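Local coordinates for protein aminoglycoside phosphotransferase (Alicyclobacillus acidocaldarius subsp. acidocaldarius, PDB 4PDY) that probably transfers a phosphate group to a small-molecule substrate, as in the aminoglycoside phosphotransferase family of the protein-kinase-like fold, at residues A[54-59]-A[108-113]; A[33-38]-A[45-50]; A[66-71]-A[94-99]. All coordinates share one frame; numbering follows the deposited sequence. Where two conformers were deposited one is given.

In the fold
All three contacts lie in the sheet-containing lobe of the kinase-like fold. Interaction 2 is the hairpin of strands 35-41 and 44-49, and interaction 1 pairs strand 54-60 with strand 103-109 and the linker beyond it. They share a sheet, with centres about 11 Å apart: Ala57 N meets Glu45 O and Tyr55 N meets Trp47 O in probable hydrogen bonds. Interaction 3 sets helix 64-79 against the turn before strand 98-100, its centre about 16 Å from the centre of interaction 1 and 21 Å from that of interaction 2. Bound histidine touches residues of interaction 1, while the Val46 side chain of interaction 2 stays about 7 Å away.

Interaction 1: residues A[54-59]-A[108-113]; sequences RYAAKR and TEWVSG. With HIS (histidine), chain B.
Trp110 lies with its indole between the side chain of Arg54 and the bound histidine, where an antiparallel strand pair of the kinase-like sheet runs out into the linker 110-113. Ala56 and Thr108 form a hydrogen-bonded pair: Ala56 N donates to Thr108 O and Thr108 N to Ala56 O, each at 2.9 Å. Beyond them Trp110 N reaches Arg54 O in a more bent bond, the donor standing above the carbonyl plane. The indole is laid back across strand 54-59 by a chi1 of -173°, which sets CG anti to the backbone N. In one of its two conformers Arg54 CD sits over the five-membered ring of Trp110, 4.1 Å from its centroid, a CH-pi contact. The guanidinium is turned 86° from the indole plane and brings its edge to CZ2. Across the opposite indole face lies the histidine, with Trp110 CH2 3.3 Å from ligand CB. The amino N of the histidine donates to Val111 O, a backbone anchor in a place consistent with the nucleotide pocket of related kinases.

On the other side of the strand pair, Tyr55 and Glu109 run alongside each other. Water 2 donates to Tyr55 OH and Glu109 OE2, while Glu109 OE1 forms a salt bridge with Arg53. Farther along the strand Lys58, probably the counterpart of the Ala-x-Lys lysine of protein kinases, forms a salt bridge with Glu245. The small Ala56 side chain probably lets the imidazole settle against the sheet; Ala56 CB stands 3.5 Å from histidine CE1.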
loop_
_atom_site.group_PDB
_atom_site.type_symbol
_atom_site.label_atom_id
_atom_site.label_comp_id
_atom_site.label_asym_id
_atom_site.label_seq_id
_atom_site.Cartn_x
_atom_site.Cartn_y
_atom_site.Cartn_z
ATOM N N ARG A 54 10.141 -19.215 15.388
ATOM C CA ARG A 54 8.996 -19.073 14.496
ATOM C C ARG A 54 9.430 -18.751 13.055
ATOM O O ARG A 54 10.443 -18.089 12.839
ATOM C CB ARG A 54 8.076 -17.955 15.003
ATOM C CG ARG A 54 7.404 -18.213 16.351
ATOM C CD ARG A 54 6.309 -17.205 16.700
ATOM N NE ARG A 54 5.209 -17.867 17.410
ATOM C CZ ARG A 54 3.940 -17.456 17.450
ATOM N NH1 ARG A 54 3.549 -16.334 16.838
ATOM N NH2 ARG A 54 3.049 -18.189 18.108
ATOM N N TYR A 55 8.636 -19.236 12.108
ATOM C CA TYR A 55 8.756 -18.919 10.693
ATOM C C TYR A 55 7.365 -18.581 10.186
ATOM O O TYR A 55 6.381 -19.136 10.658
ATOM C CB TYR A 55 9.327 -20.099 9.923
ATOM C CG TYR A 55 10.640 -20.555 10.457
ATOM C CD1 TYR A 55 10.702 -21.473 11.515
ATOM C CD2 TYR A 55 11.813 -20.074 9.935
ATOM C CE1 TYR A 55 11.904 -21.863 12.023
ATOM C CE2 TYR A 55 13.029 -20.466 10.437
ATOM C CZ TYR A 55 13.068 -21.369 11.488
ATOM O OH TYR A 55 14.276 -21.777 11.962
ATOM N N ALA A 56 7.314 -17.659 9.211
ATOM C CA ALA A 56 6.079 -17.288 8.537
ATOM C C ALA A 56 6.034 -17.982 7.177
ATOM O O ALA A 56 6.922 -17.744 6.346
ATOM C CB ALA A 56 6.052 -15.780 8.328
ATOM N N ALA A 57 5.023 -18.801 6.941
ATOM C CA ALA A 57 4.856 -19.497 5.672
ATOM C C ALA A 57 3.658 -18.892 4.945
ATOM O O ALA A 57 2.589 -18.726 5.510
ATOM C CB ALA A 57 4.651 -20.971 5.932
ATOM N N LYS A 58 3.875 -18.538 3.685
ATOM C CA LYS A 58 2.863 -17.888 2.876
ATOM C C LYS A 58 2.445 -18.790 1.717
ATOM O O LYS A 58 3.303 -19.261 0.965
ATOM C CB LYS A 58 3.427 -16.586 2.311
ATOM C CG LYS A 58 2.456 -15.820 1.394
ATOM C CD LYS A 58 1.239 -15.285 2.135
ATOM C CE LYS A 58 0.254 -14.550 1.227
ATOM N NZ LYS A 58 0.822 -13.262 0.767
ATOM N N ARG A 59 1.141 -19.020 1.618
ATOM C CA ARG A 59 0.524 -19.611 0.458
ATOM C C ARG A 59 0.193 -18.459 -0.494
ATOM O O ARG A 59 -0.557 -17.533 -0.136
ATOM C CB ARG A 59 -0.755 -20.326 0.839
ATOM C CG ARG A 59 -1.474 -20.949 -0.339
ATOM C CD ARG A 59 -2.805 -21.558 0.048
ATOM N NE ARG A 59 -2.666 -22.866 0.699
ATOM C CZ ARG A 59 -2.967 -23.164 1.962
ATOM N NH1 ARG A 59 -3.389 -22.253 2.831
ATOM N NH2 ARG A 59 -2.832 -24.422 2.353
ATOM N N THR A 108 9.610 -17.245 5.422
ATOM C CA THR A 108 10.578 -16.293 5.957
ATOM C C THR A 108 10.790 -16.522 7.446
ATOM O O THR A 108 9.986 -17.163 8.158
ATOM C CB THR A 108 10.163 -14.822 5.768
ATOM O OG1 THR A 108 8.997 -14.528 6.527
ATOM C CG2 THR A 108 9.879 -14.493 4.313
ATOM N N GLU A 109 11.926 -16.029 7.921
ATOM C CA GLU A 109 12.165 -15.958 9.357
ATOM C C GLU A 109 11.050 -15.091 9.916
ATOM O O GLU A 109 10.546 -14.198 9.223
ATOM C CB GLU A 109 13.537 -15.323 9.670
ATOM C CG GLU A 109 14.761 -16.020 9.072
ATOM C CD GLU A 109 15.140 -17.371 9.700
ATOM O OE1 GLU A 109 14.724 -17.689 10.834
ATOM O OE2 GLU A 109 15.895 -18.133 9.047
ATOM N N TRP A 110 10.656 -15.335 11.158
ATOM C CA TRP A 110 9.683 -14.512 11.807
ATOM C C TRP A 110 10.246 -13.177 12.207
ATOM O O TRP A 110 11.374 -13.094 12.682
ATOM C CB TRP A 110 9.275 -15.183 13.100
ATOM C CG TRP A 110 8.178 -14.525 13.767
ATOM C CD1 TRP A 110 8.212 -13.730 14.900
ATOM C CD2 TRP A 110 6.830 -14.663 13.409
ATOM N NE1 TRP A 110 6.933 -13.343 15.220
ATOM C CE2 TRP A 110 6.069 -13.908 14.317
ATOM C CE3 TRP A 110 6.178 -15.367 12.396
ATOM C CZ2 TRP A 110 4.697 -13.813 14.215
ATOM C CZ3 TRP A 110 4.832 -15.270 12.294
ATOM C CH2 TRP A 110 4.094 -14.515 13.201
ATOM N N VAL A 111 9.449 -12.131 12.022
ATOM C CA VAL A 111 9.796 -10.796 12.465
ATOM C C VAL A 111 8.936 -10.415 13.652
ATOM O O VAL A 111 7.717 -10.334 13.540
ATOM C CB VAL A 111 9.583 -9.760 11.346
ATOM C CG1 VAL A 111 9.963 -8.394 11.877
ATOM C CG2 VAL A 111 10.400 -10.144 10.129
ATOM N N SER A 112 9.584 -10.198 14.791
ATOM C CA SER A 112 8.896 -9.755 15.989
ATOM C C SER A 112 8.505 -8.299 15.829
ATOM O O SER A 112 9.319 -7.463 15.444
ATOM C CB SER A 112 9.796 -9.905 17.228
ATOM O OG SER A 112 10.175 -11.248 17.424
ATOM N N GLY A 113 7.255 -7.995 16.123
ATOM C CA GLY A 113 6.749 -6.616 15.992
ATOM C C GLY A 113 5.242 -6.546 15.947
ATOM O O GLY A 113 4.559 -7.577 16.047
HETATM N N HIS B . 5.228 -10.427 13.820
HETATM C CA HIS B . 4.114 -10.177 12.911
HETATM C C HIS B . 2.880 -9.800 13.726
HETATM O O HIS B . 2.054 -10.589 14.020
HETATM C CB HIS B . 3.797 -11.408 12.052
HETATM C CG HIS B . 4.848 -11.756 11.039
HETATM N ND1 HIS B . 4.534 -12.066 9.732
HETATM C CD2 HIS B . 6.195 -11.873 11.138
HETATM C CE1 HIS B . 5.642 -12.348 9.068
HETATM N NE2 HIS B . 6.665 -12.231 9.895
HETATM O OXT HIS B . 2.712 -8.634 14.102
HETATM O O HOH W 1 12.986 -17.242 12.607
HETATM O O HOH W 2 16.652 -20.419 10.318
#

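Interaction 2: residues A[33-38]-A[45-50]; sequences LAIQQR and EVWTDS
Arg38 climbs over Trp47 because its first torsion sets CG anti to the carbonyl carbon (chi1 -56°), and the bend at chi3 (-77°) then swings the guanidinium to Glu45. The two strands form a beta hairpin, with Arg38 and Trp47 a non-hydrogen-bonded pair on one face. Arg38 CD packs over the indole, 3.8 Å from the five-membered-ring centroid in a CH-pi contact, and the guanidinium stands 87° from the ring plane. Arg38 NH1 donates to Glu45 OE2 at 2.8 Å in a salt bridge. Trp47 NE1 donates to the same oxygen, also at 2.8 Å. The two donors come from opposite faces of the carboxylate plane, the arginine on the syn side and the indole on the anti side. Ile23, from the loop next to the hairpin, completes the set: its O accepts from Arg38 NH1 and its N donates to Glu45 OE1. With an alanine here instead of Arg38, Glu45 is likely to be left without this counter-charge, Ile23 O without this donor, and the indole without the methylenes that cover it.

Toward the start of segment 33-38, Ile35 CD1 reaches Trp47 CB at 3.7 Å, and Leu33 CD1 meets the indole edge at CE3. Between this packing and Arg38, a classic beta bulge interrupts the ladder: Thr48 O accepts from Gln36 N at 2.9 Å and from Gln37 N at 3.2 Å, both donors in the carbonyl plane. With two donors on OE2 and another on OE1, the buried Glu45 carboxylate is probably kept ionised, and its grip on NE1 fixes the rotation of the indole.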
loop_
_atom_site.group_PDB
_atom_site.type_symbol
_atom_site.label_atom_id
_atom_site.label_comp_id
_atom_site.label_asym_id
_atom_site.label_seq_id
_atom_site.Cartn_x
_atom_site.Cartn_y
_atom_site.Cartn_z
ATOM N N LEU A 33 13.507 -27.401 8.852
ATOM C CA LEU A 33 13.226 -26.551 9.998
ATOM C C LEU A 33 12.722 -27.282 11.250
ATOM O O LEU A 33 12.465 -26.652 12.285
ATOM C CB LEU A 33 12.219 -25.490 9.599
ATOM C CG LEU A 33 12.709 -24.549 8.499
ATOM C CD1 LEU A 33 11.564 -23.633 8.103
ATOM C CD2 LEU A 33 13.929 -23.751 8.934
ATOM N N ALA A 34 12.539 -28.587 11.136
ATOM C CA ALA A 34 12.167 -29.398 12.292
ATOM C C ALA A 34 10.935 -28.845 12.996
ATOM O O ALA A 34 10.903 -28.654 14.216
ATOM C CB ALA A 34 13.343 -29.553 13.273
ATOM N N ILE A 35 9.900 -28.594 12.211
ATOM C CA ILE A 35 8.690 -27.959 12.707
ATOM C C ILE A 35 7.862 -28.933 13.550
ATOM O O ILE A 35 7.656 -30.061 13.145
ATOM C CB ILE A 35 7.870 -27.376 11.534
ATOM C CG1 ILE A 35 8.692 -26.319 10.771
ATOM C CG2 ILE A 35 6.537 -26.807 12.012
ATOM C CD1 ILE A 35 9.274 -25.197 11.624
ATOM N N GLN A 36 7.415 -28.441 14.709
ATOM C CA GLN A 36 6.610 -29.184 15.683
ATOM C C GLN A 36 5.142 -28.723 15.704
ATOM O O GLN A 36 4.252 -29.530 15.963
ATOM C CB GLN A 36 7.193 -28.986 17.112
ATOM C CG GLN A 36 8.680 -29.236 17.269
ATOM C CD GLN A 36 9.039 -30.678 17.007
ATOM O OE1 GLN A 36 8.506 -31.580 17.661
ATOM N NE2 GLN A 36 9.931 -30.910 16.053
ATOM N N GLN A 37 4.894 -27.428 15.489
ATOM C CA GLN A 37 3.558 -26.839 15.617
ATOM C C GLN A 37 3.311 -25.873 14.436
ATOM O O GLN A 37 4.210 -25.142 14.031
ATOM C CB GLN A 37 3.441 -26.081 16.962
ATOM C CG GLN A 37 2.014 -25.850 17.500
ATOM C CD GLN A 37 1.408 -24.465 17.254
ATOM O OE1 GLN A 37 1.439 -23.960 16.139
ATOM N NE2 GLN A 37 0.794 -23.871 18.296
ATOM N N ARG A 38 2.076 -25.852 13.943
ATOM C CA ARG A 38 1.665 -24.934 12.860
ATOM C C ARG A 38 0.265 -24.426 13.103
ATOM O O ARG A 38 -0.613 -25.196 13.501
ATOM C CB ARG A 38 1.693 -25.641 11.516
ATOM C CG ARG A 38 3.040 -26.247 11.215
ATOM C CD ARG A 38 3.117 -26.729 9.789
ATOM N NE ARG A 38 2.419 -27.985 9.530
ATOM C CZ ARG A 38 1.460 -28.168 8.613
ATOM N NH1 ARG A 38 0.987 -27.158 7.884
ATOM N NH2 ARG A 38 0.966 -29.389 8.417
ATOM N N GLU A 45 0.839 -18.633 7.738
ATOM C CA GLU A 45 0.864 -19.724 8.691
ATOM C C GLU A 45 2.142 -19.632 9.499
ATOM O O GLU A 45 3.221 -19.441 8.965
ATOM C CB GLU A 45 0.805 -21.053 7.940
ATOM C CG GLU A 45 0.497 -22.238 8.822
ATOM C CD GLU A 45 0.288 -23.514 8.027
ATOM O OE1 GLU A 45 -0.811 -23.694 7.452
ATOM O OE2 GLU A 45 1.216 -24.345 7.978
ATOM N N VAL A 46 2.009 -19.764 10.814
ATOM C CA VAL A 46 3.155 -19.728 11.709
ATOM C C VAL A 46 3.647 -21.151 11.929
ATOM O O VAL A 46 2.856 -22.024 12.278
ATOM C CB VAL A 46 2.783 -19.097 13.062
ATOM C CG1 VAL A 46 3.983 -19.036 14.020
ATOM C CG2 VAL A 46 2.190 -17.728 12.835
ATOM N N TRP A 47 4.927 -21.379 11.701
ATOM C CA TRP A 47 5.589 -22.653 11.951
ATOM C C TRP A 47 6.571 -22.485 13.115
ATOM O O TRP A 47 7.349 -21.543 13.117
ATOM C CB TRP A 47 6.402 -23.075 10.734
ATOM C CG TRP A 47 5.634 -23.403 9.517
ATOM C CD1 TRP A 47 4.273 -23.415 9.356
ATOM C CD2 TRP A 47 6.190 -23.778 8.250
ATOM N NE1 TRP A 47 3.950 -23.793 8.063
ATOM C CE2 TRP A 47 5.116 -24.030 7.378
ATOM C CE3 TRP A 47 7.491 -23.968 7.789
ATOM C CZ2 TRP A 47 5.315 -24.416 6.056
ATOM C CZ3 TRP A 47 7.684 -24.349 6.477
ATOM C CH2 TRP A 47 6.598 -24.587 5.638
ATOM N N THR A 48 6.544 -23.405 14.083
ATOM C CA THR A 48 7.356 -23.284 15.268
ATOM C C THR A 48 8.160 -24.568 15.484
ATOM O O THR A 48 7.601 -25.661 15.346
ATOM C CB THR A 48 6.443 -22.996 16.471
ATOM O OG1 THR A 48 5.627 -21.844 16.189
ATOM C CG2 THR A 48 7.236 -22.711 17.680
ATOM N N ASP A 49 9.450 -24.432 15.785
ATOM C CA ASP A 49 10.322 -25.581 16.077
ATOM C C ASP A 49 10.302 -25.894 17.578
ATOM O O ASP A 49 9.564 -25.264 18.331
ATOM C CB ASP A 49 11.741 -25.397 15.489
ATOM C CG ASP A 49 12.594 -24.371 16.222
ATOM O OD1 ASP A 49 12.227 -23.929 17.334
ATOM O OD2 ASP A 49 13.679 -24.032 15.679
ATOM N N SER A 50 11.111 -26.857 17.993
ATOM C CA SER A 50 11.095 -27.292 19.391
ATOM C C SER A 50 11.620 -26.264 20.388
ATOM O O SER A 50 11.403 -26.391 21.607
ATOM C CB SER A 50 11.886 -28.587 19.560
ATOM O OG SER A 50 13.267 -28.365 19.380
HETATM O O HOH W 3 14.049 -24.560 13.034
HETATM O O HOH W 4 12.661 -28.565 16.233
HETATM O O HOH W 5 3.196 -22.395 15.187
#

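Interaction 3: residues A[66-71]-A[94-99]; sequences HCRIMV and NAPYVR
Arg68, on helix 64-79, donates a long hydrogen bond from NH2 to Tyr97 OH, 3.3 Å, with the oxygen tilted from the guanidinium plane. The two flat groups stand nearly upright to one another, 79° apart. Tyr97 CE2 and Pro96 CG both lie over one face of the guanidinium, with Pro96 CD 3.7 Å from Arg68 NH1. The extended run from CG to NE crosses the Tyr97 side chain at about a right angle, with Arg68 CG at the ring edge, 4.0 Å from Tyr97 CE2.

One residue earlier on the helix, Cys67 SG touches Tyr97 CB at 3.9 Å. The sulfur is also in an oblique sulfur-aromatic contact with the ring, 5.2 Å from its centroid. With Tyr97 CG between its backbone N and carbonyl carbon (chi1 61°), the ring runs past Cys67 and brings OH to the Arg68 guanidinium. One turn on, Val71 CG2, in one of two conformers, meets Pro96 CB at 4.0 Å.

Water 7 accepts from Arg68 NH1 and donates to Asn94 O, tying the guanidinium to the backbone of the turn. Farther out, Pro64 packs on Tyr97, Ile62 on Cys67, and Phe88 of strand 88-89 on Val71. The helix probably corresponds to helix C of protein kinases, and the contact joins it to the turn entering strand 98-100.

The chemistry is divided by depth: buried Cys67 packs on Tyr97 and Val71 on Pro96 through apolar surfaces, whereas exposed Arg68 adds a long hydrogen bond and a water link, so its polar grip on the turn is likely to be modest.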
loop_
_atom_site.group_PDB
_atom_site.type_symbol
_atom_site.label_atom_id
_atom_site.label_comp_id
_atom_site.label_asym_id
_atom_site.label_seq_id
_atom_site.Cartn_x
_atom_site.Cartn_y
_atom_site.Cartn_z
ATOM N N HIS A 66 8.102 -15.122 -10.790
ATOM C CA HIS A 66 7.885 -13.894 -10.045
ATOM C C HIS A 66 8.515 -14.013 -8.659
ATOM O O HIS A 66 9.207 -13.127 -8.184
ATOM C CB HIS A 66 6.390 -13.589 -10.012
ATOM C CG HIS A 66 6.016 -12.337 -9.295
ATOM N ND1 HIS A 66 4.706 -11.944 -9.154
ATOM C CD2 HIS A 66 6.757 -11.415 -8.630
ATOM C CE1 HIS A 66 4.649 -10.841 -8.433
ATOM N NE2 HIS A 66 5.880 -10.504 -8.093
ATOM N N CYS A 67 8.315 -15.164 -8.026
ATOM C CA CYS A 67 8.946 -15.374 -6.716
ATOM C C CYS A 67 10.476 -15.238 -6.809
ATOM O O CYS A 67 11.106 -14.626 -5.951
ATOM C CB CYS A 67 8.542 -16.731 -6.124
ATOM S SG CYS A 67 8.992 -16.966 -4.403
ATOM N N ARG A 68 11.059 -15.796 -7.862
ATOM C CA ARG A 68 12.494 -15.690 -8.065
ATOM C C ARG A 68 12.999 -14.256 -8.220
ATOM O O ARG A 68 13.976 -13.881 -7.558
ATOM C CB ARG A 68 12.964 -16.570 -9.219
ATOM C CG ARG A 68 12.823 -18.045 -8.878
ATOM C CD ARG A 68 13.413 -18.909 -9.961
ATOM N NE ARG A 68 13.243 -20.321 -9.640
ATOM C CZ ARG A 68 14.065 -21.042 -8.883
ATOM N NH1 ARG A 68 15.152 -20.513 -8.327
ATOM N NH2 ARG A 68 13.773 -22.317 -8.668
ATOM N N ILE A 69 12.360 -13.452 -9.086
ATOM C CA ILE A 69 12.804 -12.063 -9.211
ATOM C C ILE A 69 12.585 -11.274 -7.915
ATOM O O ILE A 69 13.377 -10.382 -7.582
ATOM C CB ILE A 69 12.227 -11.356 -10.448
ATOM C CG1 ILE A 69 13.018 -10.059 -10.692
ATOM C CG2 ILE A 69 10.756 -11.066 -10.282
ATOM C CD1 ILE A 69 12.610 -9.290 -11.925
HETATM N N MSE A 70 11.514 -11.595 -7.199
HETATM C CA MSE A 70 11.235 -10.937 -5.937
HETATM C C MSE A 70 12.381 -11.171 -4.951
HETATM O O MSE A 70 12.885 -10.239 -4.313
HETATM C CB MSE A 70 9.884 -11.442 -5.414
HETATM C CG MSE A 70 9.420 -10.712 -4.173
HETATM SE SE MSE A 70 7.716 -11.470 -3.553
HETATM C CE MSE A 70 8.373 -13.241 -3.069
ATOM N N VAL A 71 12.801 -12.430 -4.816
ATOM C CA VAL A 71 13.955 -12.765 -3.969
ATOM C C VAL A 71 15.221 -12.064 -4.451
ATOM O O VAL A 71 15.940 -11.449 -3.669
ATOM C CB VAL A 71 14.212 -14.290 -3.929
ATOM C CG1 VAL A 71 15.582 -14.606 -3.325
ATOM C CG2 VAL A 71 13.117 -15.001 -3.140
ATOM N N ASN A 94 17.696 -25.982 -1.782
ATOM C CA ASN A 94 18.116 -24.603 -2.055
ATOM C C ASN A 94 17.114 -23.767 -2.852
ATOM O O ASN A 94 17.460 -22.688 -3.307
ATOM C CB ASN A 94 19.476 -24.552 -2.747
ATOM C CG ASN A 94 20.168 -23.229 -2.524
ATOM O OD1 ASN A 94 20.076 -22.650 -1.438
ATOM N ND2 ASN A 94 20.845 -22.733 -3.543
ATOM N N ALA A 95 15.879 -24.237 -2.989
ATOM C CA ALA A 95 14.871 -23.493 -3.748
ATOM C C ALA A 95 14.241 -22.434 -2.857
ATOM O O ALA A 95 14.088 -22.645 -1.657
ATOM C CB ALA A 95 13.796 -24.418 -4.271
ATOM N N PRO A 96 13.875 -21.276 -3.426
ATOM C CA PRO A 96 13.262 -20.219 -2.605
ATOM C C PRO A 96 11.747 -20.363 -2.368
ATOM O O PRO A 96 11.160 -19.559 -1.664
ATOM C CB PRO A 96 13.568 -18.950 -3.411
ATOM C CG PRO A 96 13.612 -19.445 -4.807
ATOM C CD PRO A 96 14.195 -20.810 -4.788
ATOM N N TYR A 97 11.129 -21.386 -2.961
ATOM C CA TYR A 97 9.701 -21.643 -2.812
ATOM C C TYR A 97 9.477 -23.131 -2.975
ATOM O O TYR A 97 10.376 -23.837 -3.427
ATOM C CB TYR A 97 8.901 -20.859 -3.890
ATOM C CG TYR A 97 9.277 -21.279 -5.298
ATOM C CD1 TYR A 97 8.779 -22.430 -5.874
ATOM C CD2 TYR A 97 10.221 -20.576 -5.995
ATOM C CE1 TYR A 97 9.177 -22.844 -7.121
ATOM C CE2 TYR A 97 10.627 -20.965 -7.264
ATOM C CZ TYR A 97 10.114 -22.112 -7.811
ATOM O OH TYR A 97 10.510 -22.523 -9.050
ATOM N N VAL A 98 8.251 -23.546 -2.670
ATOM C CA VAL A 98 7.739 -24.864 -3.017
ATOM C C VAL A 98 6.488 -24.626 -3.867
ATOM O O VAL A 98 5.613 -23.876 -3.466
ATOM C CB VAL A 98 7.362 -25.715 -1.775
ATOM C CG1 VAL A 98 6.758 -27.047 -2.169
ATOM C CG2 VAL A 98 8.575 -25.944 -0.909
ATOM N N ARG A 99 6.405 -25.320 -4.986
ATOM C CA ARG A 99 5.229 -25.256 -5.840
ATOM C C ARG A 99 4.464 -26.562 -5.619
ATOM O O ARG A 99 5.016 -27.638 -5.836
ATOM C CB ARG A 99 5.656 -25.118 -7.301
ATOM C CG ARG A 99 4.536 -25.013 -8.295
ATOM C CD ARG A 99 3.909 -23.636 -8.244
ATOM N NE ARG A 99 2.839 -23.582 -9.200
ATOM C CZ ARG A 99 1.930 -22.636 -9.263
ATOM N NH1 ARG A 99 1.967 -21.607 -8.426
ATOM N NH2 ARG A 99 0.997 -22.712 -10.202
HETATM O O HOH W 6 10.673 -20.729 -11.738
HETATM O O HOH W 7 17.413 -21.730 -6.417
#